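Side-chain contacts in peptidoglycan-N-acetylglucosamine deacetylase BC_1960 (Bacillus cereus, PDB 4L1G), which removes the acetyl group from N-acetylglucosamine residues of peptidoglycan, and also from soluble chitin and N-acetylchitooligomers, using a zinc ion: residues Asp206-Thr209 with Asn210-Gly214; Arg252-Thr255 with Leu256-Phe260. One frame throughout, in Å; residues are numbered along the deposited sequence.

Contact 1 (Asp206-Thr209 with Asn210-Gly214); sequences DTIT and NNVLG
Asp206 and Asn210, one turn apart on helix 205-215, meet through a water: it donates to Asp206 OD1 at 3.0 Å and to Asn210 OD1 at 2.7 Å, though with several acceptors nearby both bonds need not be made at once. The Asn210 amide lies back over the preceding turn, its CG beside its own backbone N (chi1 -65°) and 3.1 Å from Asp206 O, which leaves ND2 3.2 Å from Asp206 O at an angle too poor for a hydrogen bond.

The backbone bonds are those of a regular alpha-helix, i to i+4: Asn210 N to Asp206 O, Asn211 N to Thr207 O, Val212 N to Ile208 O and Leu213 N to Thr209 O.

Apolar branches touch lightly elsewhere on the turn. CG2 of Ile208 and CG2 of Val212 come to 4.2 Å as the two side chains slant across each other, while Thr209 and Leu213 run side by side in the same direction, CG2 of Thr209 4.2 Å from CD2 of Leu213. The hydroxyl of Thr209 turns back to Ala205 O.

In the TIM-barrel-like deacetylase fold, the helix connects strands 195-196 and 221-225 as a beta-alpha-beta crossover. Lys241, Ile242 and Gln245 of helix 233-248 pack against Asp206, Thr209, Val212 and Leu213; Ile208 and Val212 rest on Thr197, and Asn211 ND2 bonds to Asp196 O of strand 195-196.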
loop_
_atom_site.group_PDB
_atom_site.type_symbol
_atom_site.label_atom_id
_atom_site.label_comp_id
_atom_site.label_asym_id
_atom_site.label_seq_id
_atom_site.Cartn_x
_atom_site.Cartn_y
_atom_site.Cartn_z
ATOM N N ASP A 206 18.883 2.595 -9.195
ATOM C CA ASP A 206 19.414 3.947 -9.046
ATOM C C ASP A 206 18.388 5.004 -9.450
ATOM O O ASP A 206 18.290 6.057 -8.819
ATOM C CB ASP A 206 20.702 4.123 -9.856
ATOM C CG ASP A 206 21.913 3.514 -9.171
ATOM O OD1 ASP A 206 21.973 3.541 -7.922
ATOM O OD2 ASP A 206 22.809 3.011 -9.881
ATOM N N THR A 207 17.629 4.717 -10.504
ATOM C CA THR A 207 16.596 5.630 -10.977
ATOM C C THR A 207 15.507 5.796 -9.923
ATOM O O THR A 207 15.089 6.914 -9.613
ATOM C CB THR A 207 15.956 5.128 -12.287
ATOM O OG1 THR A 207 16.956 5.060 -13.313
ATOM C CG2 THR A 207 14.841 6.060 -12.733
ATOM N N ILE A 208 15.058 4.673 -9.372
ATOM C CA ILE A 208 14.032 4.678 -8.338
ATOM C C ILE A 208 14.513 5.398 -7.084
ATOM O O ILE A 208 13.783 6.203 -6.501
ATOM C CB ILE A 208 13.592 3.245 -7.987
ATOM C CG1 ILE A 208 12.937 2.594 -9.205
ATOM C CG2 ILE A 208 12.637 3.246 -6.804
ATOM C CD1 ILE A 208 12.621 1.133 -9.026
ATOM N N THR A 209 15.751 5.118 -6.685
ATOM C CA THR A 209 16.327 5.717 -5.483
ATOM C C THR A 209 16.452 7.235 -5.602
ATOM O O THR A 209 16.065 7.967 -4.689
ATOM C CB THR A 209 17.709 5.115 -5.157
ATOM O OG1 THR A 209 17.572 3.711 -4.908
ATOM C CG2 THR A 209 18.313 5.788 -3.931
ATOM N N ASN A 210 16.989 7.702 -6.727
ATOM C CA ASN A 210 17.133 9.135 -6.962
ATOM C C ASN A 210 15.779 9.831 -7.007
ATOM O O ASN A 210 15.632 10.966 -6.552
ATOM C CB ASN A 210 17.906 9.403 -8.256
ATOM C CG ASN A 210 19.343 8.917 -8.192
ATOM O OD1 ASN A 210 19.883 8.666 -7.113
ATOM N ND2 ASN A 210 19.971 8.786 -9.355
ATOM N N ASN A 211 14.794 9.134 -7.560
ATOM C CA ASN A 211 13.427 9.627 -7.608
ATOM C C ASN A 211 12.849 9.780 -6.205
ATOM O O ASN A 211 12.375 10.855 -5.836
ATOM C CB ASN A 211 12.567 8.682 -8.450
ATOM C CG ASN A 211 11.098 9.070 -8.462
ATOM O OD1 ASN A 211 10.737 10.220 -8.211
ATOM N ND2 ASN A 211 10.240 8.102 -8.763
ATOM N N VAL A 212 12.897 8.701 -5.428
ATOM C CA VAL A 212 12.351 8.696 -4.072
ATOM C C VAL A 212 13.016 9.731 -3.167
ATOM O O VAL A 212 12.333 10.487 -2.480
ATOM C CB VAL A 212 12.458 7.297 -3.417
ATOM C CG1 VAL A 212 12.099 7.363 -1.942
ATOM C CG2 VAL A 212 11.564 6.304 -4.137
ATOM N N LEU A 213 14.346 9.769 -3.176
ATOM C CA LEU A 213 15.089 10.693 -2.321
ATOM C C LEU A 213 14.883 12.150 -2.720
ATOM O O LEU A 213 15.001 13.053 -1.889
ATOM C CB LEU A 213 16.584 10.358 -2.327
ATOM C CG LEU A 213 17.092 9.509 -1.161
ATOM C CD1 LEU A 213 16.913 10.253 0.156
ATOM C CD2 LEU A 213 16.383 8.165 -1.118
ATOM N N GLY A 214 14.578 12.375 -3.992
ATOM C CA GLY A 214 14.373 13.720 -4.490
ATOM C C GLY A 214 12.981 14.251 -4.210
ATOM O O GLY A 214 12.761 15.461 -4.243
HETATM O O HOH W 1 21.092 6.241 -7.014
#

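Contact 2 (Arg252-Thr255 with Leu256-Phe260); sequences RFVT and LPSMF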
loop_
_atom_site.group_PDB
_atom_site.type_symbol
_atom_site.label_atom_id
_atom_site.label_comp_id
_atom_site.label_asym_id
_atom_site.label_seq_id
_atom_site.Cartn_x
_atom_site.Cartn_y
_atom_site.Cartn_z
ATOM N N ARG A 252 12.123 8.124 9.724
ATOM C CA ARG A 252 11.792 6.811 10.261
ATOM C C ARG A 252 10.647 6.220 9.439
ATOM O O ARG A 252 9.814 6.955 8.905
ATOM C CB ARG A 252 11.402 6.907 11.738
ATOM C CG ARG A 252 12.457 7.571 12.621
ATOM C CD ARG A 252 12.034 7.593 14.087
ATOM N NE ARG A 252 10.723 8.211 14.269
ATOM C CZ ARG A 252 10.529 9.489 14.581
ATOM N NH1 ARG A 252 11.565 10.300 14.758
ATOM N NH2 ARG A 252 9.295 9.957 14.722
ATOM N N PHE A 253 10.612 4.897 9.328
ATOM C CA PHE A 253 9.599 4.227 8.522
ATOM C C PHE A 253 8.480 3.665 9.390
ATOM O O PHE A 253 8.733 3.004 10.396
ATOM C CB PHE A 253 10.230 3.127 7.667
ATOM C CG PHE A 253 11.139 3.650 6.592
ATOM C CD1 PHE A 253 10.692 3.771 5.289
ATOM C CD2 PHE A 253 12.436 4.041 6.889
ATOM C CE1 PHE A 253 11.523 4.259 4.297
ATOM C CE2 PHE A 253 13.272 4.532 5.903
ATOM C CZ PHE A 253 12.813 4.641 4.603
ATOM N N VAL A 254 7.241 3.949 8.999
ATOM C CA VAL A 254 6.080 3.520 9.765
ATOM C C VAL A 254 5.038 2.855 8.868
ATOM O O VAL A 254 5.142 2.890 7.640
ATOM C CB VAL A 254 5.412 4.709 10.490
ATOM C CG1 VAL A 254 6.387 5.370 11.464
ATOM C CG2 VAL A 254 4.883 5.720 9.481
ATOM N N THR A 255 4.036 2.246 9.491
ATOM C CA THR A 255 2.905 1.690 8.762
ATOM C C THR A 255 1.827 2.757 8.638
ATOM O O THR A 255 1.874 3.775 9.328
ATOM C CB THR A 255 2.310 0.477 9.486
ATOM O OG1 THR A 255 1.781 0.892 10.752
ATOM C CG2 THR A 255 3.372 -0.587 9.710
ATOM N N LEU A 256 0.855 2.526 7.762
ATOM C CA LEU A 256 -0.229 3.486 7.571
ATOM C C LEU A 256 -1.090 3.739 8.821
ATOM O O LEU A 256 -1.368 4.896 9.140
ATOM C CB LEU A 256 -1.096 3.119 6.362
ATOM C CG LEU A 256 -0.401 3.252 5.007
ATOM C CD1 LEU A 256 -1.403 3.091 3.874
ATOM C CD2 LEU A 256 0.334 4.588 4.907
ATOM N N PRO A 257 -1.515 2.671 9.530
ATOM C CA PRO A 257 -2.290 2.934 10.747
ATOM C C PRO A 257 -1.517 3.764 11.765
ATOM O O PRO A 257 -2.118 4.544 12.506
ATOM C CB PRO A 257 -2.581 1.528 11.299
ATOM C CG PRO A 257 -1.681 0.605 10.553
ATOM C CD PRO A 257 -1.475 1.230 9.221
ATOM N N SER A 258 -0.200 3.604 11.791
ATOM C CA SER A 258 0.643 4.414 12.657
ATOM C C SER A 258 0.689 5.856 12.163
ATOM O O SER A 258 0.532 6.794 12.943
ATOM C CB SER A 258 2.054 3.832 12.727
ATOM O OG SER A 258 2.921 4.698 13.438
ATOM N N MET A 259 0.898 6.025 10.862
ATOM C CA MET A 259 0.977 7.353 10.264
ATOM C C MET A 259 -0.319 8.140 10.439
ATOM O O MET A 259 -0.299 9.342 10.708
ATOM C CB MET A 259 1.340 7.255 8.778
ATOM C CG MET A 259 1.127 8.546 8.002
ATOM S SD MET A 259 1.746 8.478 6.308
ATOM C CE MET A 259 3.517 8.541 6.588
ATOM N N PHE A 260 -1.449 7.454 10.298
ATOM C CA PHE A 260 -2.742 8.127 10.365
ATOM C C PHE A 260 -3.454 7.922 11.698
ATOM O O PHE A 260 -4.642 8.229 11.829
ATOM C CB PHE A 260 -3.620 7.715 9.185
ATOM C CG PHE A 260 -3.068 8.145 7.857
ATOM C CD1 PHE A 260 -3.126 9.477 7.470
ATOM C CD2 PHE A 260 -2.473 7.227 7.006
ATOM C CE1 PHE A 260 -2.610 9.884 6.254
ATOM C CE2 PHE A 260 -1.954 7.629 5.786
ATOM C CZ PHE A 260 -2.023 8.960 5.411
#
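Val254 and Thr255, at the end of the run from strand 252-253, meet the first turn of helix 256-259 through one backbone hydrogen bond and a set of close van der Waals contacts. The bond runs from Met259 N to Thr255 O, 2.9 Å long with an N-H...O angle of 159°. It closes the opening turn of the helix, for which Thr255 is the N-cap residue. One residue on, Phe260 N bonds to Leu256 O at 2.8 Å, the next bond of the same helical series.

A chi1 of 64° puts the Thr255 hydroxyl between the backbone N and the carbonyl carbon and turns it to the start of the helix, with OG1 3.5 Å from Ser258 N. The same OG1 lies 3.5 Å from CG of Pro257 and 3.6 Å from CB of Ser258. The threonine side chain and the proline ring cross at about a right angle.

Val254 supplies the apolar part. Its CG2 reaches CB of Met259 at 3.9 Å, the two side chains again nearly perpendicular, while its CB is 3.9 Å from OG of Ser258. Within the helical segment, Met259 CG sits over the centre of the Phe260 ring, 3.8 Å above its plane.

Here a strand of the TIM-barrel-like fold leads into a short N-capped helix, the Leu256 side chain about 8 Å from that of Asp80, the predicted proton acceptor, and about 10 Å from that of the zinc ligand His131. Strand 252-253 pairs in parallel with strand 74-80, where Arg252 also forms a salt bridge with Glu74. Leu256 lies on Ala76 of that strand, its N bonded to Thr103 OG1 of strand 103-106. Leu256, Pro257 and Phe260 also touch Phe167 of strand 167-168, and Leu256 and Phe260 touch Val191 of strand 189-191.

Coming from the N terminus, the chain reaches contact 1 first, inside helix 205-215, where each bond closes a single helical turn. It then passes through strand 221-225 and helix 233-248 and enters strand 252-253, from which contact 2 turns into helix 256-259. The two follow in series, neither nested nor crossed, with centres about 21 Å apart and nearest atoms about 7 Å apart. Contact 1 belongs to the outer helices, beside helix 233-248; contact 2 lies closer to the middle of the chain, joining strand 252-253, which pairs with strand 74-80, to strands 167-168 and 189-191.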